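PDB 3BWL: sensor protein from Haloarcula marismortui ATCC 43049, which probably acts as a sensor histidine kinase, transferring a phosphoryl group from ATP to a protein histidine; this piece is one of its PAS domains. Local coordinates for residues A[50-54]-A[55-59]; A[40-44]-A[45-49]. All blocks are in the same frame, centred on the assembly; numbering follows the deposited sequence. Where two conformers were deposited one is given.

Contact 1. Residues A[50-54]-A[55-59]; sequences LGYDE and SEVLG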
loop_
_atom_site.group_PDB
_atom_site.type_symbol
_atom_site.label_atom_id
_atom_site.label_comp_id
_atom_site.label_asym_id
_atom_site.label_seq_id
_atom_site.Cartn_x
_atom_site.Cartn_y
_atom_site.Cartn_z
ATOM N N LEU A 50 8.315 13.491 -3.712
ATOM C CA LEU A 50 8.966 14.112 -4.893
ATOM C C LEU A 50 8.806 15.625 -4.986
ATOM O O LEU A 50 9.454 16.250 -5.806
ATOM C CB LEU A 50 8.499 13.421 -6.185
ATOM C CG LEU A 50 8.892 11.934 -6.242
ATOM C CD1 LEU A 50 8.587 11.408 -7.637
ATOM C CD2 LEU A 50 10.362 11.711 -5.908
ATOM N N GLY A 51 7.971 16.199 -4.121
ATOM C CA GLY A 51 7.710 17.663 -4.076
ATOM C C GLY A 51 6.773 18.212 -5.143
ATOM O O GLY A 51 6.803 19.409 -5.459
ATOM N N TYR A 52 5.956 17.350 -5.731
ATOM C CA TYR A 52 5.016 17.779 -6.780
ATOM C C TYR A 52 3.585 17.770 -6.292
ATOM O O TYR A 52 3.248 17.009 -5.386
ATOM C CB TYR A 52 5.083 16.811 -7.956
ATOM C CG TYR A 52 6.318 16.973 -8.786
ATOM C CD1 TYR A 52 6.434 18.050 -9.653
ATOM C CD2 TYR A 52 7.378 16.068 -8.676
ATOM C CE1 TYR A 52 7.531 18.221 -10.404
ATOM C CE2 TYR A 52 8.517 16.236 -9.447
ATOM C CZ TYR A 52 8.567 17.323 -10.303
ATOM O OH TYR A 52 9.651 17.568 -11.075
ATOM N N ASP A 53 2.755 18.634 -6.875
ATOM C CA ASP A 53 1.313 18.544 -6.697
ATOM C C ASP A 53 0.859 17.438 -7.636
ATOM O O ASP A 53 1.453 17.244 -8.702
ATOM C CB ASP A 53 0.637 19.859 -7.100
ATOM C CG ASP A 53 -0.851 19.885 -6.765
ATOM O OD1 ASP A 53 -1.194 20.060 -5.574
ATOM O OD2 ASP A 53 -1.677 19.732 -7.692
ATOM N N GLU A 54 -0.218 16.757 -7.265
ATOM C CA GLU A 54 -0.809 15.713 -8.091
ATOM C C GLU A 54 -1.028 16.169 -9.551
ATOM O O GLU A 54 -0.811 15.402 -10.487
ATOM C CB GLU A 54 -2.131 15.259 -7.460
ATOM C CG GLU A 54 -2.814 14.147 -8.189
ATOM C CD GLU A 54 -4.124 13.750 -7.547
ATOM O OE1 GLU A 54 -5.093 14.546 -7.609
ATOM O OE2 GLU A 54 -4.191 12.633 -6.999
ATOM N N SER A 55 -1.467 17.417 -9.716
ATOM C CA SER A 55 -1.741 17.979 -11.040
ATOM C C SER A 55 -0.496 18.052 -11.943
ATOM O O SER A 55 -0.637 18.124 -13.179
ATOM C CB SER A 55 -2.413 19.358 -10.929
ATOM O OG SER A 55 -1.497 20.338 -10.454
ATOM N N GLU A 56 0.694 18.023 -11.333
ATOM C CA GLU A 56 1.989 18.077 -12.047
ATOM C C GLU A 56 2.502 16.674 -12.413
ATOM O O GLU A 56 3.539 16.537 -13.054
ATOM C CB GLU A 56 3.069 18.766 -11.174
ATOM C CG GLU A 56 2.825 20.253 -10.818
ATOM C CD GLU A 56 3.919 20.878 -9.917
ATOM O OE1 GLU A 56 4.059 20.501 -8.720
ATOM O OE2 GLU A 56 4.625 21.796 -10.407
ATOM N N VAL A 57 1.791 15.637 -11.984
ATOM C CA VAL A 57 2.235 14.258 -12.142
ATOM C C VAL A 57 1.252 13.438 -12.976
ATOM O O VAL A 57 1.668 12.715 -13.844
ATOM C CB VAL A 57 2.404 13.584 -10.736
ATOM C CG1 VAL A 57 2.792 12.098 -10.866
ATOM C CG2 VAL A 57 3.474 14.312 -9.929
ATOM N N LEU A 58 -0.044 13.521 -12.676
ATOM C CA LEU A 58 -1.040 12.751 -13.415
ATOM C C LEU A 58 -0.970 13.044 -14.916
ATOM O O LEU A 58 -0.934 14.213 -15.345
ATOM C CB LEU A 58 -2.467 13.029 -12.888
ATOM C CG LEU A 58 -2.834 12.506 -11.487
ATOM C CD1 LEU A 58 -4.295 12.764 -11.138
ATOM C CD2 LEU A 58 -2.538 11.016 -11.381
ATOM N N GLY A 59 -0.967 11.988 -15.708
ATOM C CA GLY A 59 -0.976 12.170 -17.153
ATOM C C GLY A 59 0.400 12.211 -17.733
ATOM O O GLY A 59 0.555 12.035 -18.941
#

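Contact 2. Residues A[40-44]-A[45-49]; sequences CEVNQ and RFCAE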
loop_
_atom_site.group_PDB
_atom_site.type_symbol
_atom_site.label_atom_id
_atom_site.label_comp_id
_atom_site.label_asym_id
_atom_site.label_seq_id
_atom_site.Cartn_x
_atom_site.Cartn_y
_atom_site.Cartn_z
ATOM N N CYS A 40 -1.590 7.066 -14.059
ATOM C CA CYS A 40 -3.034 7.151 -13.966
ATOM C C CYS A 40 -3.514 7.593 -12.575
ATOM O O CYS A 40 -4.545 8.267 -12.439
ATOM C CB CYS A 40 -3.638 5.787 -14.279
ATOM S SG CYS A 40 -3.432 5.321 -15.991
ATOM N N GLU A 41 -2.788 7.194 -11.531
ATOM C CA GLU A 41 -3.140 7.552 -10.177
ATOM C C GLU A 41 -1.823 7.540 -9.406
ATOM O O GLU A 41 -0.913 6.765 -9.740
ATOM C CB GLU A 41 -4.062 6.504 -9.549
ATOM C CG GLU A 41 -4.748 6.899 -8.238
ATOM C CD GLU A 41 -5.965 6.036 -7.931
ATOM O OE1 GLU A 41 -6.122 4.936 -8.545
ATOM O OE2 GLU A 41 -6.779 6.464 -7.087
ATOM N N VAL A 42 -1.777 8.364 -8.358
ATOM C CA VAL A 42 -0.654 8.443 -7.417
ATOM C C VAL A 42 -1.217 8.710 -6.030
ATOM O O VAL A 42 -2.283 9.352 -5.901
ATOM C CB VAL A 42 0.358 9.588 -7.734
ATOM C CG1 VAL A 42 1.225 9.265 -8.971
ATOM C CG2 VAL A 42 -0.350 10.946 -7.923
ATOM N N ASN A 43 -0.546 8.202 -4.993
ATOM C CA ASN A 43 -0.948 8.553 -3.638
ATOM C C ASN A 43 -0.243 9.830 -3.160
ATOM O O ASN A 43 0.635 10.365 -3.836
ATOM C CB ASN A 43 -0.781 7.377 -2.641
ATOM C CG ASN A 43 0.695 7.114 -2.235
ATOM O OD1 ASN A 43 1.653 7.533 -2.912
ATOM N ND2 ASN A 43 0.865 6.401 -1.125
ATOM N N GLN A 44 -0.697 10.355 -2.033
ATOM C CA GLN A 44 -0.135 11.613 -1.522
ATOM C C GLN A 44 1.348 11.435 -1.203
ATOM O O GLN A 44 2.141 12.365 -1.419
ATOM C CB GLN A 44 -0.915 12.154 -0.314
ATOM C CG GLN A 44 -0.231 13.386 0.341
ATOM C CD GLN A 44 -0.348 14.657 -0.488
ATOM O OE1 GLN A 44 -1.445 15.171 -0.704
ATOM N NE2 GLN A 44 0.794 15.186 -0.932
ATOM N N ARG A 45 1.731 10.231 -0.739
ATOM C CA ARG A 45 3.135 9.952 -0.417
ATOM C C ARG A 45 4.049 10.185 -1.660
ATOM O O ARG A 45 5.121 10.769 -1.542
ATOM C CB ARG A 45 3.306 8.534 0.148
ATOM C CG ARG A 45 4.718 8.279 0.719
ATOM C CD ARG A 45 5.011 9.027 1.998
ATOM N NE ARG A 45 4.141 8.515 3.079
ATOM C CZ ARG A 45 4.096 8.960 4.337
ATOM N NH1 ARG A 45 4.868 9.952 4.734
ATOM N NH2 ARG A 45 3.271 8.386 5.218
ATOM N N PHE A 46 3.624 9.696 -2.814
ATOM C CA PHE A 46 4.378 9.886 -4.061
ATOM C C PHE A 46 4.622 11.372 -4.309
ATOM O O PHE A 46 5.756 11.787 -4.542
ATOM C CB PHE A 46 3.604 9.256 -5.220
ATOM C CG PHE A 46 4.336 9.303 -6.532
ATOM C CD1 PHE A 46 4.980 8.170 -7.003
ATOM C CD2 PHE A 46 4.368 10.469 -7.283
ATOM C CE1 PHE A 46 5.680 8.188 -8.218
ATOM C CE2 PHE A 46 5.063 10.526 -8.509
ATOM C CZ PHE A 46 5.695 9.375 -8.986
ATOM N N CYS A 47 3.545 12.168 -4.256
ATOM C CA CYS A 47 3.605 13.611 -4.531
ATOM C C CYS A 47 4.485 14.339 -3.496
ATOM O O CYS A 47 5.380 15.162 -3.856
ATOM C CB CYS A 47 2.181 14.180 -4.533
ATOM S SG CYS A 47 1.205 13.525 -5.861
ATOM N N ALA A 48 4.231 14.047 -2.222
ATOM C CA ALA A 48 4.978 14.661 -1.133
ATOM C C ALA A 48 6.474 14.350 -1.200
ATOM O O ALA A 48 7.288 15.255 -1.089
ATOM C CB ALA A 48 4.434 14.222 0.194
ATOM N N GLU A 49 6.819 13.081 -1.370
ATOM C CA GLU A 49 8.237 12.647 -1.408
ATOM C C GLU A 49 8.976 13.326 -2.572
ATOM O O GLU A 49 10.120 13.742 -2.408
ATOM C CB GLU A 49 8.342 11.133 -1.525
ATOM C CG GLU A 49 7.903 10.354 -0.213
ATOM C CD GLU A 49 9.027 10.162 0.800
ATOM O OE1 GLU A 49 9.909 11.044 0.926
ATOM O OE2 GLU A 49 9.049 9.091 1.450
#

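Contact 1. Residues A[50-54]-A[55-59]
Glu56 folds back on Tyr52 and Asp53 through CB, CD and OE1. Glu56 CB lies 3.3 Å from Asp53 O and also meets Tyr52 CD1. CG sits beside its own backbone N (chi1 -64°), which starts the chain back toward Asp53. From there the chain runs extended. Glu56 CD comes in at the edge of the Tyr52 ring, in its plane, 3.8 Å from Tyr52 CD1. The carboxylate is turned 70° from that ring. At the tip, Glu56 OE1 accepts from Asp53 N at 2.9 Å on its anti lone pair, and the N-H points almost straight at it (169°). OE2 forms a salt bridge with Arg96, so both oxygens of Glu56 are held. Its backbone N returns a bond to Asp53 O. This stretch belongs to the loop of the PAS domain that follows helix 44-50, which ends at Gly51 in a Schellman motif. Asp53 was modelled in two conformers. In the one described here, OD2 accepts from Ser55 N, closing an Asx turn. Asp53 OD2 also accepts from Ser55 OG at 2.8 Å, and the two donors reach it from opposite faces of the carboxylate plane. Glu54 O likewise takes two donors, Val57 N and Leu58 N, each 3.0 Å away. Tyr52 CB touches Val57 CG2 at 3.6 Å, and Val57 is buried. Leu58 CD1 lies against Glu54 CG at 3.6 Å. Glu54 is a magnesium ligand in this protein, though no magnesium is bound to it in this chain.

Contact 2. Residues A[40-44]-A[45-49]
Val42 sets its CG1 methyl over one face of the Phe46 ring in a CH-pi contact. Val42 CG1 is 4.0 Å from the Phe46 ring centroid and 19° off the normal. The other methyl, Val42 CG2, meets Cys47 SG at 3.6 Å. Next to it, Asn43 is the N-cap of helix 44-50. Asn43 OD1 accepts from Phe46 N at 2.9 Å, with the donor 40° out of the carbonyl plane. CG stands between the backbone N and the carbonyl carbon (chi1 75°), which turns the amide onto the first helical turn. Asn43 ND2 rests against Arg45 CB at 3.5 Å. This is the strand-to-helix turn of the PAS domain, where strand 39-42 passes into helix 44-50. Ala48 N bonds to Gln44 O at 2.8 Å. Further out, Asn43 OD1 also accepts from Ile30 N, and ND2 donates to Phe23 O. With an alanine in place of Asn43, Phe46 N and Ile30 N are likely to lose their side-chain acceptor, and the turn one of its bonds to helix 2-25. The Arg45 guanidinium turns away to the Ser26 and Asn25 carbonyls. The Phe46 side chain is about 6 Å from the bound indole-3-carbaldehyde.

How the contacts relate
Contact 2 comes first along the chain. It turns strand 39-42 into helix 44-50. Contact 1 follows directly, folding the chain after that helix into tight turns. The two are in series and neither nests in the other. Their centres are about 7 Å apart. Tyr52 N probably bonds to Cys47 O at 2.9 Å, which joins the loop to the helix end. Val57 CG1 packs on Phe46 CE2 at 3.6 Å, and Leu58 CD2 reaches Cys40 O and Glu41 CA. The chain thus comes back to the strand it left. Glu41 and Glu54, one from each contact, are both ligands of the same magnesium site.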